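Local coordinates for M157 (Murid herpesvirus 1, PDB 2NYK), which serves as an MHC class I-like viral ligand for Ly49 receptors of natural killer cells, at residues H35-S40 with I71-L76; D77-R82 with I97-A102; T180-W185 with G251-P256; F204-S209 with Q239-T244. The protein carries 1 engineered substitution. All blocks are in the same frame, centred on the assembly; numbering follows the deposited sequence.

Contact 1: residues H35-S40 with I71-L76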
# COMPACT_ATOMS: atom_id res chain seq x y z
N HIS A 35 17.63 1.24 6.80
CA HIS A 35 16.82 2.01 5.85
C HIS A 35 15.74 1.15 5.20
O HIS A 35 15.77 -0.09 5.27
CB HIS A 35 17.69 2.67 4.77
CG HIS A 35 18.50 1.69 3.97
ND1 HIS A 35 17.93 0.78 3.10
CD2 HIS A 35 19.84 1.47 3.93
CE1 HIS A 35 18.88 0.05 2.55
NE2 HIS A 35 20.05 0.44 3.04
N LYS A 36 14.77 1.82 4.57
CA LYS A 36 13.69 1.15 3.88
C LYS A 36 13.09 2.08 2.84
O LYS A 36 12.86 3.25 3.12
CB LYS A 36 12.62 0.68 4.88
CG LYS A 36 11.50 -0.15 4.25
CD LYS A 36 10.40 -0.50 5.27
CE LYS A 36 10.76 -1.78 6.05
NZ LYS A 36 9.74 -2.17 7.09
N ARG A 37 12.86 1.54 1.66
CA ARG A 37 12.22 2.25 0.55
C ARG A 37 11.01 1.44 0.14
O ARG A 37 11.10 0.21 0.01
CB ARG A 37 13.18 2.35 -0.65
CG ARG A 37 14.35 3.28 -0.45
CD ARG A 37 15.46 2.93 -1.43
NE ARG A 37 16.20 1.75 -1.00
CZ ARG A 37 16.99 1.01 -1.78
NH1 ARG A 37 17.14 1.29 -3.08
NH2 ARG A 37 17.64 -0.02 -1.25
N THR A 38 9.89 2.11 -0.10
CA THR A 38 8.66 1.41 -0.47
C THR A 38 7.83 2.17 -1.50
O THR A 38 7.94 3.40 -1.63
CB THR A 38 7.72 1.13 0.74
OG1 THR A 38 7.24 2.37 1.26
CG2 THR A 38 8.43 0.36 1.83
N ILE A 39 7.02 1.43 -2.23
CA ILE A 39 6.09 2.02 -3.17
C ILE A 39 4.75 1.39 -2.87
O ILE A 39 4.66 0.17 -2.74
CB ILE A 39 6.45 1.74 -4.64
CG1 ILE A 39 7.82 2.32 -5.01
CG2 ILE A 39 5.36 2.32 -5.60
CD1 ILE A 39 8.25 1.88 -6.37
N SER A 40 3.71 2.23 -2.78
CA SER A 40 2.34 1.78 -2.58
C SER A 40 1.54 2.49 -3.67
O SER A 40 2.02 3.47 -4.26
CB SER A 40 1.83 2.24 -1.21
OG SER A 40 2.82 1.96 -0.21
N ILE A 71 12.56 4.86 -13.23
CA ILE A 71 12.30 6.14 -12.54
C ILE A 71 11.93 5.96 -11.06
O ILE A 71 12.45 6.66 -10.21
CB ILE A 71 11.20 7.02 -13.29
CG1 ILE A 71 10.85 8.26 -12.47
CG2 ILE A 71 9.93 6.25 -13.53
CD1 ILE A 71 11.98 9.27 -12.44
N GLU A 72 11.06 4.99 -10.76
CA GLU A 72 10.64 4.76 -9.36
C GLU A 72 11.82 4.44 -8.46
O GLU A 72 11.94 5.01 -7.38
CB GLU A 72 9.60 3.63 -9.25
CG GLU A 72 8.39 3.77 -10.18
CD GLU A 72 8.63 3.19 -11.57
OE1 GLU A 72 9.71 3.40 -12.15
OE2 GLU A 72 7.71 2.55 -12.12
N TYR A 73 12.69 3.53 -8.93
CA TYR A 73 13.87 3.12 -8.17
C TYR A 73 14.81 4.29 -7.95
O TYR A 73 15.28 4.53 -6.84
CB TYR A 73 14.63 1.99 -8.88
CG TYR A 73 15.94 1.69 -8.16
CD1 TYR A 73 16.02 0.68 -7.22
CD2 TYR A 73 17.09 2.47 -8.38
CE1 TYR A 73 17.20 0.42 -6.51
CE2 TYR A 73 18.27 2.22 -7.68
CZ TYR A 73 18.32 1.19 -6.75
OH TYR A 73 19.47 0.93 -6.04
N VAL A 74 15.10 5.01 -9.03
CA VAL A 74 16.01 6.14 -8.98
C VAL A 74 15.47 7.26 -8.08
O VAL A 74 16.22 7.84 -7.31
CB VAL A 74 16.32 6.67 -10.41
CG1 VAL A 74 17.05 8.01 -10.38
CG2 VAL A 74 17.15 5.63 -11.19
N PHE A 75 14.16 7.55 -8.17
CA PHE A 75 13.55 8.56 -7.29
C PHE A 75 13.82 8.23 -5.82
O PHE A 75 14.28 9.07 -5.05
CB PHE A 75 12.04 8.67 -7.54
CG PHE A 75 11.38 9.68 -6.66
CD1 PHE A 75 11.47 11.04 -6.97
CD2 PHE A 75 10.73 9.30 -5.49
CE1 PHE A 75 10.92 11.99 -6.15
CE2 PHE A 75 10.13 10.26 -4.68
CZ PHE A 75 10.23 11.59 -5.00
N LEU A 76 13.58 6.98 -5.44
CA LEU A 76 13.76 6.52 -4.07
C LEU A 76 15.23 6.52 -3.64
O LEU A 76 15.55 6.85 -2.50
CB LEU A 76 13.19 5.11 -3.95
CG LEU A 76 11.66 5.05 -4.05
CD1 LEU A 76 11.18 3.63 -4.27
CD2 LEU A 76 11.04 5.64 -2.81
O HOH W 1 15.64 2.71 -4.75
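Leu-76 and Ile-39 form the apolar centre of this contact. CG1 of Ile-39 lies 3.7 Å from CD1 of Leu-76. The end of the same isoleucine, CD1, comes 3.6 Å from CB of Glu-72. Next to it the aliphatic part of Arg-37 runs across Leu-76, with CD of Arg-37 4.0 Å from CB of Leu-76. The guanidinium then goes on to Tyr-73. NH1 of Arg-37 is 3.5 Å from CE1 of Tyr-73, and the two planes stand 72° apart, so they do not stack. A water lies in the guanidinium plane. It accepts from Arg-37 NH1 at 2.7 Å and donates to Tyr-73 O at 2.8 Å, joining strand to helix, and it also sits over one face of the tyrosine ring, toward the rim.

Further out, Trp-50 makes a cation-pi contact with Arg-37 and meets the ring of Tyr-73. Glu-72 bends at its second torsion (chi2 86°), which turns the carboxylate away from the strand. Its OE2 is held by Trp-164 NE1 and by a salt bridge to Arg-163, both on helix 157-173. A long helix laid over one face of an antiparallel sheet is the platform architecture of MHC class I-like proteins.

Contact 2: residues D77-R82 with I97-A102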
# COMPACT_ATOMS: atom_id res chain seq x y z
N ASP A 77 16.10 6.12 -4.57
CA ASP A 77 17.56 6.11 -4.35
C ASP A 77 18.07 7.52 -4.08
O ASP A 77 18.81 7.73 -3.14
CB ASP A 77 18.27 5.50 -5.58
CG ASP A 77 19.74 5.21 -5.31
OD1 ASP A 77 20.55 5.33 -6.26
OD2 ASP A 77 20.09 4.87 -4.17
N ILE A 78 17.65 8.47 -4.89
CA ILE A 78 17.99 9.87 -4.69
C ILE A 78 17.49 10.42 -3.34
O ILE A 78 18.23 11.10 -2.64
CB ILE A 78 17.48 10.75 -5.84
CG1 ILE A 78 18.23 10.42 -7.15
CG2 ILE A 78 17.61 12.23 -5.47
CD1 ILE A 78 17.80 11.25 -8.35
N GLN A 79 16.23 10.13 -2.99
CA GLN A 79 15.70 10.53 -1.68
C GLN A 79 16.49 9.89 -0.54
O GLN A 79 16.85 10.56 0.42
CB GLN A 79 14.20 10.17 -1.56
CG GLN A 79 13.26 10.93 -2.50
CD GLN A 79 13.34 12.44 -2.35
OE1 GLN A 79 13.62 12.96 -1.28
NE2 GLN A 79 13.08 13.16 -3.44
N LYS A 80 16.78 8.60 -0.65
CA LYS A 80 17.60 7.95 0.37
C LYS A 80 18.94 8.67 0.56
O LYS A 80 19.30 8.98 1.70
CB LYS A 80 17.80 6.47 0.06
CG LYS A 80 18.15 5.68 1.31
CD LYS A 80 18.41 4.21 1.04
CE LYS A 80 19.79 4.00 0.46
NZ LYS A 80 20.10 2.56 0.33
N MET A 81 19.66 8.95 -0.52
CA MET A 81 20.96 9.63 -0.43
C MET A 81 20.82 11.01 0.20
O MET A 81 21.63 11.41 1.03
CB MET A 81 21.62 9.76 -1.81
CG MET A 81 21.97 8.41 -2.42
SD MET A 81 22.91 8.50 -3.96
CE MET A 81 21.72 9.19 -5.10
N ARG A 82 19.77 11.72 -0.21
CA ARG A 82 19.42 13.02 0.33
C ARG A 82 19.22 12.99 1.84
O ARG A 82 19.73 13.87 2.55
CB ARG A 82 18.15 13.52 -0.33
CG ARG A 82 17.67 14.86 0.13
CD ARG A 82 16.25 15.02 -0.31
NE ARG A 82 15.72 16.34 -0.01
CZ ARG A 82 14.43 16.60 0.11
NH1 ARG A 82 13.53 15.63 -0.04
NH2 ARG A 82 14.03 17.84 0.40
N ILE A 97 14.93 9.65 9.99
CA ILE A 97 14.21 10.60 9.14
C ILE A 97 13.44 9.82 8.07
O ILE A 97 13.93 8.85 7.51
CB ILE A 97 15.16 11.63 8.48
CG1 ILE A 97 14.37 12.66 7.67
CG2 ILE A 97 16.20 10.92 7.60
CD1 ILE A 97 15.19 13.84 7.23
N CYS A 98 12.22 10.27 7.82
CA CYS A 98 11.41 9.66 6.80
C CYS A 98 10.85 10.73 5.86
O CYS A 98 10.52 11.83 6.30
CB CYS A 98 10.29 8.85 7.45
SG CYS A 98 9.22 8.01 6.29
N VAL A 99 10.78 10.39 4.57
CA VAL A 99 10.13 11.25 3.59
C VAL A 99 9.07 10.44 2.85
O VAL A 99 9.29 9.27 2.54
CB VAL A 99 11.14 11.91 2.61
CG1 VAL A 99 11.94 10.84 1.79
CG2 VAL A 99 10.45 12.89 1.67
N ARG A 100 7.92 11.06 2.58
CA ARG A 100 6.84 10.41 1.85
C ARG A 100 6.23 11.33 0.79
O ARG A 100 5.78 12.42 1.11
CB ARG A 100 5.73 9.99 2.83
CG ARG A 100 4.55 9.23 2.19
CD ARG A 100 3.46 8.98 3.27
NE ARG A 100 2.26 8.33 2.73
CZ ARG A 100 2.18 7.04 2.36
NH1 ARG A 100 3.24 6.24 2.46
NH2 ARG A 100 1.05 6.54 1.88
N TYR A 101 6.23 10.88 -0.47
CA TYR A 101 5.59 11.62 -1.55
C TYR A 101 4.30 10.90 -1.85
O TYR A 101 4.33 9.73 -2.28
CB TYR A 101 6.46 11.65 -2.80
CG TYR A 101 7.64 12.62 -2.73
CD1 TYR A 101 8.72 12.39 -1.89
CD2 TYR A 101 7.64 13.79 -3.50
CE1 TYR A 101 9.79 13.29 -1.80
CE2 TYR A 101 8.71 14.70 -3.43
CZ TYR A 101 9.77 14.43 -2.58
OH TYR A 101 10.82 15.32 -2.51
N ALA A 102 3.19 11.56 -1.60
CA ALA A 102 1.88 10.98 -1.88
C ALA A 102 1.36 11.73 -3.10
O ALA A 102 0.96 12.92 -3.01
CB ALA A 102 0.98 11.16 -0.66
O HOH W 2 11.05 17.28 -0.90
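In the close part of this contact the amide of Gln-79 lies against the phenol end of Tyr-101. The glutamine folds over at its second torsion (chi2 -57°), and this brings the amide there. The two side chains meet at about a right angle, with amide and ring planes 50° apart. CD of Gln-79 is 3.7 Å from CE1 of Tyr-101, and NE2 of Gln-79 is 3.3 Å from OH of Tyr-101. Beside them CG1 of Val-99 reaches CB of Gln-79 at 4.1 Å. Val-99 also packs on Leu-83 of the same helix. All three side chains are buried. Tyr-101 has further company there: Phe-75 meets its ring edge to face, and Ile-153 of helix 148-154 touches it.

The Arg-82 side is looser and partly exposed. Its chain is extended from CG to NE, and NH1 of Arg-82 stays 3.7 Å from OH of Tyr-101. Arg-82 NH1 donates to OE1 of Gln-79 at 2.9 Å, with an N-H...O angle of 151°. This bond is in the carbonyl plane and uses a lone pair, so it probably helps fix the rotation of the amide. A water accepts from Arg-82 NH1 at 3.1 Å and also lies close to OH of Tyr-101.

Residues 77-82 of helix 71-90 run roughly antiparallel to strand segment 97-102. That strand is next to strand 21-30, near the middle of the seven-stranded sheet that forms the floor of the MHC class I-like platform.

Contact 3: residues T180-W185 with G251-P256. With NAG (2-acetamido-2-deoxy-beta-D-glucopyranose), chain C.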
# COMPACT_ATOMS: atom_id res chain seq x y z
N THR A 180 -12.42 -11.97 -2.22
CA THR A 180 -11.99 -12.01 -0.83
C THR A 180 -12.33 -13.37 -0.20
O THR A 180 -13.48 -13.81 -0.26
CB THR A 180 -12.66 -10.86 -0.04
OG1 THR A 180 -12.40 -9.62 -0.73
CG2 THR A 180 -12.11 -10.79 1.38
N GLU A 181 -11.34 -14.05 0.37
CA GLU A 181 -11.59 -15.38 0.93
C GLU A 181 -11.70 -15.28 2.44
O GLU A 181 -10.96 -14.53 3.03
CB GLU A 181 -10.48 -16.34 0.52
CG GLU A 181 -10.32 -16.43 -1.01
CD GLU A 181 -9.06 -17.15 -1.45
OE1 GLU A 181 -8.08 -17.20 -0.68
OE2 GLU A 181 -9.07 -17.69 -2.58
N VAL A 182 -12.63 -16.04 3.04
CA VAL A 182 -12.94 -15.97 4.48
C VAL A 182 -13.12 -17.35 5.11
O VAL A 182 -13.97 -18.13 4.69
CB VAL A 182 -14.17 -15.06 4.75
CG1 VAL A 182 -14.45 -14.95 6.25
CG2 VAL A 182 -13.94 -13.68 4.16
N GLU A 183 -12.29 -17.65 6.10
CA GLU A 183 -12.37 -18.87 6.88
C GLU A 183 -12.91 -18.50 8.25
O GLU A 183 -12.19 -17.93 9.09
CB GLU A 183 -10.99 -19.52 7.01
CG GLU A 183 -10.39 -19.92 5.65
CD GLU A 183 -8.90 -20.16 5.70
OE1 GLU A 183 -8.12 -19.21 5.91
OE2 GLU A 183 -8.49 -21.32 5.50
N PHE A 184 -14.20 -18.80 8.46
CA PHE A 184 -14.91 -18.43 9.68
C PHE A 184 -15.48 -19.70 10.31
O PHE A 184 -16.47 -20.27 9.81
CB PHE A 184 -16.00 -17.39 9.38
CG PHE A 184 -16.75 -16.90 10.60
CD1 PHE A 184 -16.11 -16.72 11.82
CD2 PHE A 184 -18.11 -16.60 10.51
CE1 PHE A 184 -16.82 -16.27 12.93
CE2 PHE A 184 -18.83 -16.15 11.61
CZ PHE A 184 -18.18 -15.98 12.83
N TRP A 185 -14.82 -20.16 11.38
CA TRP A 185 -15.20 -21.42 12.03
C TRP A 185 -15.10 -21.32 13.56
O TRP A 185 -14.65 -20.29 14.09
CB TRP A 185 -14.35 -22.57 11.48
CG TRP A 185 -12.93 -22.63 11.95
CD1 TRP A 185 -12.39 -23.56 12.80
CD2 TRP A 185 -11.85 -21.75 11.59
NE1 TRP A 185 -11.06 -23.31 13.00
CE2 TRP A 185 -10.69 -22.20 12.27
CE3 TRP A 185 -11.74 -20.62 10.75
CZ2 TRP A 185 -9.45 -21.57 12.14
CZ3 TRP A 185 -10.50 -19.99 10.63
CH2 TRP A 185 -9.37 -20.47 11.31
N GLY A 251 -19.25 -6.72 3.90
CA GLY A 251 -19.86 -8.02 3.67
C GLY A 251 -19.83 -8.85 4.93
O GLY A 251 -19.11 -8.51 5.87
N VAL A 252 -20.60 -9.93 4.95
CA VAL A 252 -20.69 -10.81 6.11
C VAL A 252 -20.48 -12.26 5.72
O VAL A 252 -20.90 -12.69 4.66
CB VAL A 252 -22.06 -10.68 6.82
CG1 VAL A 252 -22.02 -11.33 8.19
CG2 VAL A 252 -22.42 -9.23 6.98
N VAL A 253 -19.83 -13.00 6.61
CA VAL A 253 -19.75 -14.45 6.53
C VAL A 253 -20.40 -14.99 7.80
O VAL A 253 -20.02 -14.63 8.93
CB VAL A 253 -18.31 -14.95 6.35
CG1 VAL A 253 -18.25 -16.47 6.48
CG2 VAL A 253 -17.78 -14.52 4.97
N THR A 254 -21.40 -15.85 7.59
CA THR A 254 -22.20 -16.41 8.67
C THR A 254 -23.00 -17.62 8.17
O THR A 254 -23.44 -17.64 7.01
CB THR A 254 -23.16 -15.34 9.29
OG1 THR A 254 -23.87 -15.92 10.40
CG2 THR A 254 -24.14 -14.77 8.25
N PRO A 255 -23.17 -18.64 9.02
CA PRO A 255 -22.63 -18.81 10.38
C PRO A 255 -21.23 -19.45 10.37
O PRO A 255 -20.77 -19.92 9.32
CB PRO A 255 -23.65 -19.77 11.02
CG PRO A 255 -24.02 -20.66 9.89
CD PRO A 255 -24.04 -19.79 8.64
N PRO A 256 -20.54 -19.47 11.54
CA PRO A 256 -19.28 -20.20 11.68
C PRO A 256 -19.39 -21.71 11.37
O PRO A 256 -20.31 -22.38 11.84
CB PRO A 256 -18.86 -19.99 13.15
CG PRO A 256 -20.16 -19.55 13.83
CD PRO A 256 -20.91 -18.77 12.80
C1 NAG C . -8.60 -26.53 17.72
C2 NAG C . -7.39 -25.66 17.40
C3 NAG C . -6.11 -26.49 17.34
C4 NAG C . -5.93 -27.29 18.64
C5 NAG C . -7.22 -28.07 18.98
C6 NAG C . -7.10 -28.78 20.33
C7 NAG C . -7.96 -23.68 16.14
C8 NAG C . -8.55 -23.19 14.85
N2 NAG C . -7.62 -24.97 16.14
O3 NAG C . -5.03 -25.59 17.13
O4 NAG C . -4.82 -28.17 18.54
O5 NAG C . -8.36 -27.19 18.97
O6 NAG C . -8.37 -29.19 20.80
O7 NAG C . -7.82 -22.92 17.12
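The carbonyl oxygen of Phe-184 receives a CA-H...O contact from Pro-256, with CA of Pro-256 at 3.4 Å from O of Phe-184. The phenylalanine backbone is also hydrogen-bonded to Ser-257. No conventional hydrogen bond joins the two segments, so packing does most of the work. With chi1 at -178° the Phe-184 ring swings away from the backbone N and lies beside Pro-256. The proline puts CB over the centre of one face, 4.1 Å from the centroid and 10° off the normal, a CH-pi contact.

CD2 of Phe-184 comes 3.2 Å from O of Val-253. CB of Phe-184 packs on CG1 of Val-253 at 3.8 Å. Val-182 and Val-253 reach toward each other tip to tip, CG1 of the first 3.6 Å from CG2 of the second. The two valines come from strands 181-186 and 249-253, the first and next-to-last of a probable immunoglobulin-like domain, as in alpha3 of MHC class I. Pro-256 is in the loop that follows. Cys-241 touches Phe-184 and Cys-194 touches Val-182, so the disulfide cysteines lie beside this packing.

Glu-181 and Glu-183 form salt bridges with Lys-262 and Arg-260 respectively. C8 of an N-acetylglucosamine approaches the edge of the Trp-185 indole.

Contact 4: residues F204-S209 with Q239-T244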
# COMPACT_ATOMS: atom_id res chain seq x y z
N PHE A 204 -8.42 -3.10 4.55
CA PHE A 204 -9.75 -3.55 4.96
C PHE A 204 -9.70 -3.96 6.42
O PHE A 204 -8.61 -4.15 6.97
CB PHE A 204 -10.24 -4.72 4.07
CG PHE A 204 -9.44 -5.99 4.23
CD1 PHE A 204 -9.80 -6.94 5.19
CD2 PHE A 204 -8.31 -6.23 3.44
CE1 PHE A 204 -9.03 -8.11 5.35
CE2 PHE A 204 -7.54 -7.40 3.59
CZ PHE A 204 -7.90 -8.33 4.52
N THR A 205 -10.87 -4.08 7.07
CA THR A 205 -10.90 -4.50 8.48
C THR A 205 -11.81 -5.70 8.65
O THR A 205 -12.72 -5.92 7.86
CB THR A 205 -11.35 -3.36 9.44
OG1 THR A 205 -12.71 -3.01 9.16
CG2 THR A 205 -10.49 -2.14 9.30
N VAL A 206 -11.53 -6.51 9.68
CA VAL A 206 -12.30 -7.71 9.98
C VAL A 206 -12.80 -7.60 11.42
O VAL A 206 -12.01 -7.34 12.36
CB VAL A 206 -11.47 -8.99 9.81
CG1 VAL A 206 -12.33 -10.24 10.02
CG2 VAL A 206 -10.84 -9.02 8.44
N GLU A 207 -14.10 -7.77 11.59
CA GLU A 207 -14.74 -7.66 12.90
C GLU A 207 -15.72 -8.81 13.12
O GLU A 207 -16.49 -9.15 12.21
CB GLU A 207 -15.51 -6.34 13.01
CG GLU A 207 -14.63 -5.11 12.84
CD GLU A 207 -15.44 -3.85 12.58
OE1 GLU A 207 -16.44 -3.92 11.82
OE2 GLU A 207 -15.05 -2.78 13.13
N LEU A 208 -15.68 -9.39 14.32
CA LEU A 208 -16.67 -10.40 14.77
C LEU A 208 -17.87 -9.72 15.40
O LEU A 208 -17.76 -8.61 15.93
CB LEU A 208 -16.04 -11.38 15.76
CG LEU A 208 -14.94 -12.32 15.25
CD1 LEU A 208 -14.34 -13.16 16.36
CD2 LEU A 208 -15.41 -13.20 14.11
N SER A 209 -19.02 -10.38 15.36
CA SER A 209 -20.23 -9.86 16.01
C SER A 209 -20.22 -10.18 17.52
O SER A 209 -21.12 -10.86 18.02
CB SER A 209 -21.48 -10.44 15.35
OG SER A 209 -21.51 -11.84 15.49
N GLN A 239 -21.61 -15.03 15.77
CA GLN A 239 -22.25 -15.75 14.67
C GLN A 239 -21.98 -15.12 13.30
O GLN A 239 -22.33 -15.71 12.28
CB GLN A 239 -23.77 -15.89 14.91
CG GLN A 239 -24.15 -16.73 16.13
CD GLN A 239 -23.65 -18.17 16.05
OE1 GLN A 239 -24.11 -18.96 15.21
NE2 GLN A 239 -22.70 -18.51 16.93
N ARG A 240 -21.36 -13.94 13.30
CA ARG A 240 -21.07 -13.19 12.08
C ARG A 240 -19.64 -12.63 12.06
O ARG A 240 -19.14 -12.14 13.07
CB ARG A 240 -22.07 -12.05 11.90
CG ARG A 240 -23.47 -12.47 11.52
CD ARG A 240 -24.50 -11.67 12.27
NE ARG A 240 -24.35 -11.86 13.71
CZ ARG A 240 -25.13 -11.32 14.65
NH1 ARG A 240 -26.15 -10.53 14.33
NH2 ARG A 240 -24.87 -11.58 15.93
N CYS A 241 -19.00 -12.75 10.90
CA CYS A 241 -17.70 -12.12 10.65
C CYS A 241 -17.92 -11.10 9.54
O CYS A 241 -18.38 -11.44 8.45
CB CYS A 241 -16.65 -13.15 10.23
SG CYS A 241 -15.04 -12.42 9.83
N TYR A 242 -17.64 -9.85 9.86
CA TYR A 242 -17.80 -8.73 8.94
C TYR A 242 -16.46 -8.34 8.32
O TYR A 242 -15.42 -8.33 8.99
CB TYR A 242 -18.40 -7.52 9.65
CG TYR A 242 -19.79 -7.76 10.20
CD1 TYR A 242 -19.97 -8.40 11.43
CD2 TYR A 242 -20.93 -7.36 9.49
CE1 TYR A 242 -21.25 -8.63 11.95
CE2 TYR A 242 -22.22 -7.59 10.00
CZ TYR A 242 -22.36 -8.23 11.23
OH TYR A 242 -23.61 -8.47 11.75
N VAL A 243 -16.52 -8.00 7.04
CA VAL A 243 -15.36 -7.53 6.33
C VAL A 243 -15.70 -6.20 5.70
O VAL A 243 -16.60 -6.12 4.88
CB VAL A 243 -14.94 -8.51 5.22
CG1 VAL A 243 -13.70 -7.98 4.51
CG2 VAL A 243 -14.71 -9.91 5.79
N THR A 244 -14.96 -5.17 6.08
CA THR A 244 -15.21 -3.83 5.57
C THR A 244 -13.98 -3.36 4.81
O THR A 244 -12.88 -3.32 5.36
CB THR A 244 -15.57 -2.83 6.71
OG1 THR A 244 -16.56 -3.41 7.57
CG2 THR A 244 -16.07 -1.50 6.14
O HOH W 3 -15.39 -5.01 9.30
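Two antiparallel strands pair through their backbones here, starting at Thr-205 and Thr-244. These form a hydrogen-bonded pair, with Thr-205 N to Thr-244 O at 2.7 Å and the return bond from Thr-244 N to Thr-205 O at 3.0 Å. Glu-207 and Tyr-242 form the next such pair. Its bond from Tyr-242 N to Glu-207 O is nearly straight, 2.7 Å and 169°. Ser-209 N to Arg-240 O continues the series past the strand end.

Side-chain polar bonds close that end. OG of Ser-209 sits between its own backbone N and carbonyl carbon (chi1 62°). There it accepts from Arg-240 N at 3.0 Å and, weakly, from Gln-239 N.

Apolar contacts lie on the face of Val-206, Leu-208, Cys-241 and Val-243. CG1 of Val-206 is 3.5 Å from SG of Cys-241, and CD2 of Leu-208 is 4.1 Å from CB of Cys-241. Val-206 also packs on Leu-229 and Val-231.

The opposite face carries Thr-205, Glu-207, Tyr-242 and Thr-244. A water lies 2.6 Å from OG1 of Thr-244 and 2.9 Å from OE1 of Glu-207. Tyr-242 turns its ring edge to Glu-207 O and to CB of Ser-209.

The pair thus has one apolar, largely buried face, tied by the Cys-194 to Cys-241 disulfide into what is probably an immunoglobulin-like domain, and one polar face that holds a water.

In the fold
From the N terminus, contact 1 comes first. It closes a loop of 30 residues that holds strand 46-51 and sets the start of helix 71-90 on strand 35-41. Contact 2 follows in series and closes a shorter loop of 14, tying the next turns of that helix to strand 96-106. The two touch, share the helix and belong to one platform. Contact 3 then closes a loop of 65 residues between strands 181-186 and 249-253. Contact 4 is nested inside it, and the two meet where Val-253 pairs with Cys-241. Both tie together the probable immunoglobulin-like domain. None cross. The two pairs lie on opposite sides of the chain's centre, with centres of contacts 1 and 3 about 36 Å apart.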